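Local structure of stromal cell-derived factor 2-like protein (Arabidopsis thaliana, 3MAL) at residues Lys32-Ser37 / Pro55-Ser60; Asp125-Ile130 / Leu146-Thr151. The protein takes part in endoplasmic reticulum protein quality control and the unfolded protein response, and is required in complex with ERDJ3B and BIP1 for accumulation of the immune receptor EFR. One frame throughout, in Å; residues are numbered along the deposited sequence.

Overall arrangement
The chain is a beta-trefoil built from three MIR motifs: a six-stranded antiparallel barrel and a second, six-stranded antiparallel sheet that caps it. The two contacts lie on opposite sides of the chain's centre, their centres about 21 Å apart and their nearest atoms about 6 Å apart. Contact 1 comes first along the chain. It lies at the surface within the first MIR range, where strand 34-38 of the capping sheet meets the loop between strands 49-54 and 64-67. Contact 2 pairs strands 127-131 and 143-148, barrel neighbours from the second and third MIR motifs. One thus lies where a surface loop passes from the capping sheet to the barrel, while the other forms part of its wall.

Contact 1 of 2, residues Lys32-Ser37 / Pro55-Ser60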
loop_
_atom_site.group_PDB
_atom_site.type_symbol
_atom_site.label_atom_id
_atom_site.label_comp_id
_atom_site.label_asym_id
_atom_site.label_seq_id
_atom_site.Cartn_x
_atom_site.Cartn_y
_atom_site.Cartn_z
ATOM N N LYS A 32 -12.650 6.214 -2.418
ATOM C CA LYS A 32 -13.127 4.845 -2.189
ATOM C C LYS A 32 -12.489 3.780 -3.114
ATOM O O LYS A 32 -12.852 2.613 -3.042
ATOM C CB LYS A 32 -14.668 4.753 -2.234
ATOM C CG LYS A 32 -15.423 5.868 -1.447
ATOM C CD LYS A 32 -15.004 5.921 0.021
ATOM C CE LYS A 32 -15.757 7.064 0.745
ATOM N NZ LYS A 32 -15.227 7.294 2.127
ATOM N N PHE A 33 -11.533 4.175 -3.957
ATOM C CA PHE A 33 -10.815 3.202 -4.808
ATOM C C PHE A 33 -9.867 2.324 -3.979
ATOM O O PHE A 33 -9.369 2.738 -2.922
ATOM C CB PHE A 33 -10.048 3.909 -5.956
ATOM C CG PHE A 33 -10.937 4.343 -7.134
ATOM C CD1 PHE A 33 -12.148 5.027 -6.918
ATOM C CD2 PHE A 33 -10.549 4.082 -8.448
ATOM C CE1 PHE A 33 -12.970 5.422 -8.013
ATOM C CE2 PHE A 33 -11.341 4.477 -9.533
ATOM C CZ PHE A 33 -12.568 5.154 -9.309
ATOM N N ARG A 34 -9.614 1.108 -4.459
ATOM C CA ARG A 34 -8.771 0.178 -3.724
ATOM C C ARG A 34 -7.344 0.087 -4.291
ATOM O O ARG A 34 -7.136 0.022 -5.500
ATOM C CB ARG A 34 -9.387 -1.228 -3.703
ATOM C CG ARG A 34 -10.545 -1.397 -2.794
ATOM C CD ARG A 34 -11.837 -1.106 -3.540
ATOM N NE ARG A 34 -12.966 -1.820 -2.961
ATOM C CZ ARG A 34 -13.960 -1.222 -2.327
ATOM N NH1 ARG A 34 -13.969 0.103 -2.231
ATOM N NH2 ARG A 34 -14.951 -1.935 -1.814
ATOM N N LEU A 35 -6.361 0.049 -3.396
ATOM C CA LEU A 35 -4.983 -0.205 -3.802
ATOM C C LEU A 35 -4.905 -1.535 -4.566
ATOM O O LEU A 35 -5.363 -2.572 -4.080
ATOM C CB LEU A 35 -4.058 -0.180 -2.565
ATOM C CG LEU A 35 -2.540 -0.214 -2.826
ATOM C CD1 LEU A 35 -2.075 1.111 -3.479
ATOM C CD2 LEU A 35 -1.754 -0.537 -1.533
ATOM N N HIS A 36 -4.310 -1.497 -5.760
ATOM C CA HIS A 36 -4.425 -2.563 -6.723
ATOM C C HIS A 36 -3.131 -2.740 -7.537
ATOM O O HIS A 36 -2.405 -1.774 -7.832
ATOM C CB HIS A 36 -5.629 -2.236 -7.634
ATOM C CG HIS A 36 -5.764 -3.092 -8.860
ATOM N ND1 HIS A 36 -5.157 -2.776 -10.053
ATOM C CD2 HIS A 36 -6.537 -4.177 -9.111
ATOM C CE1 HIS A 36 -5.490 -3.672 -10.966
ATOM N NE2 HIS A 36 -6.333 -4.529 -10.419
ATOM N N SER A 37 -2.823 -3.989 -7.879
ATOM C CA SER A 37 -1.705 -4.252 -8.800
ATOM C C SER A 37 -2.081 -5.352 -9.767
ATOM O O SER A 37 -3.195 -5.882 -9.721
ATOM C CB SER A 37 -0.376 -4.535 -8.053
ATOM O OG SER A 37 0.753 -4.364 -8.915
ATOM N N PRO A 55 -11.706 0.552 -8.704
ATOM C CA PRO A 55 -12.999 0.806 -8.022
ATOM C C PRO A 55 -13.906 -0.403 -7.676
ATOM O O PRO A 55 -14.668 -0.325 -6.702
ATOM C CB PRO A 55 -13.718 1.754 -8.992
ATOM C CG PRO A 55 -13.179 1.344 -10.370
ATOM C CD PRO A 55 -11.748 0.882 -10.148
ATOM N N GLY A 56 -13.850 -1.483 -8.459
ATOM C CA GLY A 56 -14.745 -2.648 -8.274
ATOM C C GLY A 56 -14.450 -3.441 -7.001
ATOM O O GLY A 56 -13.284 -3.564 -6.589
ATOM N N VAL A 57 -15.510 -3.960 -6.384
ATOM C CA VAL A 57 -15.428 -4.743 -5.150
ATOM C C VAL A 57 -14.762 -6.108 -5.344
ATOM O O VAL A 57 -13.936 -6.550 -4.517
ATOM C CB VAL A 57 -16.865 -4.974 -4.515
ATOM C CG1 VAL A 57 -16.800 -5.928 -3.330
ATOM C CG2 VAL A 57 -17.498 -3.692 -4.103
ATOM N N VAL A 58 -15.130 -6.821 -6.407
ATOM C CA VAL A 58 -14.543 -8.148 -6.563
ATOM C C VAL A 58 -13.335 -8.201 -7.492
ATOM O O VAL A 58 -13.424 -8.039 -8.703
ATOM C CB VAL A 58 -15.585 -9.353 -6.602
ATOM C CG1 VAL A 58 -17.034 -8.892 -6.527
ATOM C CG2 VAL A 58 -15.285 -10.441 -7.666
ATOM N N ASP A 59 -12.185 -8.407 -6.858
ATOM C CA ASP A 59 -10.896 -8.234 -7.501
ATOM C C ASP A 59 -9.813 -8.818 -6.597
ATOM O O ASP A 59 -9.440 -8.200 -5.604
ATOM C CB ASP A 59 -10.635 -6.738 -7.735
ATOM C CG ASP A 59 -9.364 -6.504 -8.491
ATOM O OD1 ASP A 59 -8.482 -5.792 -7.971
ATOM O OD2 ASP A 59 -9.249 -7.056 -9.597
ATOM N N SER A 60 -9.326 -10.020 -6.922
ATOM C CA SER A 60 -8.283 -10.673 -6.099
ATOM C C SER A 60 -6.997 -9.842 -6.142
ATOM O O SER A 60 -6.213 -9.848 -5.194
ATOM C CB SER A 60 -8.017 -12.107 -6.573
ATOM O OG SER A 60 -7.714 -12.124 -7.949
HETATM O O HOH W 1 -7.488 -6.765 -11.583
#
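Phe33 meets Pro55 where the two backbones come closest, with CA atoms 4.6 Å apart. The proline lies over one face of the phenyl ring: Pro55 CB is 3.7 Å from the ring centroid and only 15° off its normal, a CH-pi contact displaced toward the rim at CZ. Arg34, where the strand begins, has CG anti to its own carbonyl carbon (chi1 -75°), and a bend at chi2 brings its guanidinium back to Lys32. There NH1 donates to Lys32 O at 2.9 Å, almost end-on to the carbonyl and within the guanidinium plane, though the N-H is bent off the line to the oxygen. Pro55 O lies more distantly over one face of the same group, toward its rim, and Arg34 NH2 lies 3.8 Å from Val57 CG2, the two side chains side by side. NH2 also forms a salt bridge with Glu188, tying this edge of the first MIR motif to the last strand of the trefoil barrel. Strands 34-38 and 49-54 form an antiparallel pair in the capping sheet, and residues 55-60 are the chain leaving that pair toward barrel strand 64-67. His36 and Asp59 cross at about a right angle, planes 27° apart, but ring edge and carboxylate are modelled too close together to be relied on. A water joins them, 2.8 Å from His36 NE2 in the plane of the ring and donating to Asp59 OD2 at 2.7 Å. His36 ND1 is also hydrogen-bonded to Thr52 OG1 and its ring stacks on Phe54; Asp59 OD1 is hydrogen-bonded to Ser62 OG.

Contact 2 of 2, residues Asp125-Ile130 / Leu146-Thr151; sequences DHWKLI and LQHIDT
The indole of Trp127 carries His148 over one face, with the edge of the imidazole directed at the six-membered ring. This edge-to-face pair has its centroids 4.8 Å apart and its planes at 63°. His148 CB adds a CH-pi contact over the same ring, 3.5 Å from Trp127 CZ3, and Leu146 O lies near the indole plane at the edge. With CG anti to the backbone N (chi1 -173°), the His148 ring is carried out over the indole, and chi2 (-112°) turns CD2 to it and ND1 to Thr151, whose OG1 lies 2.7 Å from ND1 and whose N also donates to ND1. His148 NE2 is hydrogen-bonded to Gly124 O, and Trp127 NE1 to Leu97 O, so both buried rings are held at their nitrogens. Leu129 and Leu146 continue this face, Leu129 CD1 meeting Leu146 CD2 at 3.9 Å. On the other face the extended chains of Lys128 and Gln147 run alongside each other, and Ile130 CD1 packs against CB and OE1 of Gln147, whose NE2 is hydrogen-bonded to Ser152 O. Through their backbones, Lys128 and Gln147 form a hydrogen-bonded antiparallel pair: Lys128 N donates to Gln147 O at 2.7 Å and Gln147 N to Lys128 O at 2.9 Å. Beyond strand 143-148, Ile149 N donates to His126 O, which also accepts from a water that in turn accepts from Asp150 N, 2.8 Å from the water oxygen. Trp127-His148 and Leu129-Leu146 are the flanking non-hydrogen-bonded pairs of this antiparallel beta hairpin, two adjoining strands of the six-stranded barrel of a beta-trefoil.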
loop_
_atom_site.group_PDB
_atom_site.type_symbol
_atom_site.label_atom_id
_atom_site.label_comp_id
_atom_site.label_asym_id
_atom_site.label_seq_id
_atom_site.Cartn_x
_atom_site.Cartn_y
_atom_site.Cartn_z
ATOM N N ASP A 125 10.913 -1.072 -0.079
ATOM C CA ASP A 125 9.642 -1.744 0.227
ATOM C C ASP A 125 9.090 -1.358 1.615
ATOM O O ASP A 125 8.061 -1.880 2.039
ATOM C CB ASP A 125 9.826 -3.267 0.169
ATOM C CG ASP A 125 10.262 -3.763 -1.203
ATOM O OD1 ASP A 125 9.979 -3.119 -2.245
ATOM O OD2 ASP A 125 10.903 -4.823 -1.242
ATOM N N HIS A 126 9.771 -0.444 2.317
ATOM C CA HIS A 126 9.421 -0.131 3.710
ATOM C C HIS A 126 8.518 1.103 3.845
ATOM O O HIS A 126 8.805 2.160 3.271
ATOM C CB HIS A 126 10.708 -0.000 4.564
ATOM C CG HIS A 126 11.535 -1.251 4.592
ATOM N ND1 HIS A 126 12.680 -1.372 5.358
ATOM C CD2 HIS A 126 11.376 -2.438 3.955
ATOM C CE1 HIS A 126 13.196 -2.579 5.177
ATOM N NE2 HIS A 126 12.419 -3.247 4.340
ATOM N N TRP A 127 7.424 0.949 4.604
ATOM C CA TRP A 127 6.432 2.005 4.828
ATOM C C TRP A 127 6.153 2.123 6.314
ATOM O O TRP A 127 6.032 1.100 7.020
ATOM C CB TRP A 127 5.116 1.690 4.092
ATOM C CG TRP A 127 5.289 1.506 2.594
ATOM C CD1 TRP A 127 5.717 0.381 1.960
ATOM C CD2 TRP A 127 5.043 2.480 1.563
ATOM N NE1 TRP A 127 5.762 0.581 0.595
ATOM C CE2 TRP A 127 5.346 1.859 0.323
ATOM C CE3 TRP A 127 4.584 3.803 1.565
ATOM C CZ2 TRP A 127 5.229 2.530 -0.905
ATOM C CZ3 TRP A 127 4.451 4.475 0.334
ATOM C CH2 TRP A 127 4.767 3.827 -0.880
ATOM N N LYS A 128 6.044 3.355 6.800
ATOM C CA LYS A 128 5.702 3.558 8.207
ATOM C C LYS A 128 4.189 3.712 8.320
ATOM O O LYS A 128 3.589 4.536 7.614
ATOM C CB LYS A 128 6.449 4.787 8.728
ATOM C CG LYS A 128 6.066 5.319 10.118
ATOM C CD LYS A 128 6.658 6.746 10.173
ATOM C CE LYS A 128 6.449 7.438 11.497
ATOM N NZ LYS A 128 7.129 8.783 11.511
ATOM N N LEU A 129 3.570 2.900 9.178
ATOM C CA LEU A 129 2.141 3.049 9.455
ATOM C C LEU A 129 1.930 4.178 10.466
ATOM O O LEU A 129 2.548 4.197 11.539
ATOM C CB LEU A 129 1.501 1.758 9.979
ATOM C CG LEU A 129 0.028 1.956 10.395
ATOM C CD1 LEU A 129 -0.928 1.948 9.176
ATOM C CD2 LEU A 129 -0.384 0.905 11.396
ATOM N N ILE A 130 1.061 5.114 10.110
ATOM C CA ILE A 130 0.764 6.253 10.973
ATOM C C ILE A 130 -0.729 6.268 11.215
ATOM O O ILE A 130 -1.509 6.516 10.291
ATOM C CB ILE A 130 1.221 7.578 10.322
ATOM C CG1 ILE A 130 2.735 7.513 10.030
ATOM C CG2 ILE A 130 0.917 8.765 11.242
ATOM C CD1 ILE A 130 3.270 8.661 9.193
ATOM N N LEU A 146 0.271 5.839 5.160
ATOM C CA LEU A 146 1.488 5.029 5.028
ATOM C C LEU A 146 2.578 5.903 4.413
ATOM O O LEU A 146 2.451 6.393 3.282
ATOM C CB LEU A 146 1.217 3.813 4.150
ATOM C CG LEU A 146 0.279 2.750 4.729
ATOM C CD1 LEU A 146 -0.196 1.861 3.621
ATOM C CD2 LEU A 146 0.986 1.952 5.814
ATOM N N GLN A 147 3.646 6.099 5.170
ATOM C CA GLN A 147 4.742 6.960 4.730
ATOM C C GLN A 147 5.957 6.143 4.299
ATOM O O GLN A 147 6.510 5.365 5.070
ATOM C CB GLN A 147 5.115 7.981 5.809
ATOM C CG GLN A 147 6.120 9.024 5.295
ATOM C CD GLN A 147 6.542 10.036 6.334
ATOM O OE1 GLN A 147 6.527 9.757 7.537
ATOM N NE2 GLN A 147 6.920 11.235 5.872
ATOM N N HIS A 148 6.358 6.320 3.047
ATOM C CA HIS A 148 7.481 5.581 2.520
ATOM C C HIS A 148 8.734 6.015 3.291
ATOM O O HIS A 148 9.041 7.204 3.338
ATOM C CB HIS A 148 7.604 5.845 1.016
ATOM C CG HIS A 148 8.644 5.001 0.323
ATOM N ND1 HIS A 148 9.804 5.531 -0.203
ATOM C CD2 HIS A 148 8.681 3.676 0.052
ATOM C CE1 HIS A 148 10.518 4.565 -0.761
ATOM N NE2 HIS A 148 9.856 3.431 -0.624
ATOM N N ILE A 149 9.423 5.064 3.911
ATOM C CA ILE A 149 10.627 5.363 4.726
ATOM C C ILE A 149 11.720 6.113 3.946
ATOM O O ILE A 149 12.175 7.168 4.397
ATOM C CB ILE A 149 11.270 4.095 5.377
ATOM C CG1 ILE A 149 10.295 3.366 6.312
ATOM C CG2 ILE A 149 12.625 4.456 6.096
ATOM C CD1 ILE A 149 9.856 4.134 7.552
ATOM N N ASP A 150 12.100 5.599 2.771
ATOM C CA ASP A 150 13.278 6.110 2.049
ATOM C C ASP A 150 13.091 7.478 1.415
ATOM O O ASP A 150 14.046 8.264 1.349
ATOM C CB ASP A 150 13.797 5.081 1.016
ATOM C CG ASP A 150 14.539 3.919 1.674
ATOM O OD1 ASP A 150 14.845 4.024 2.873
ATOM O OD2 ASP A 150 14.807 2.892 1.020
ATOM N N THR A 151 11.875 7.767 0.950
ATOM C CA THR A 151 11.586 9.031 0.282
ATOM C C THR A 151 10.777 10.000 1.131
ATOM O O THR A 151 10.665 11.167 0.778
ATOM C CB THR A 151 10.781 8.828 -1.029
ATOM O OG1 THR A 151 9.557 8.145 -0.731
ATOM C CG2 THR A 151 11.574 8.044 -2.071
HETATM O O HOH W 2 11.257 2.995 2.049
#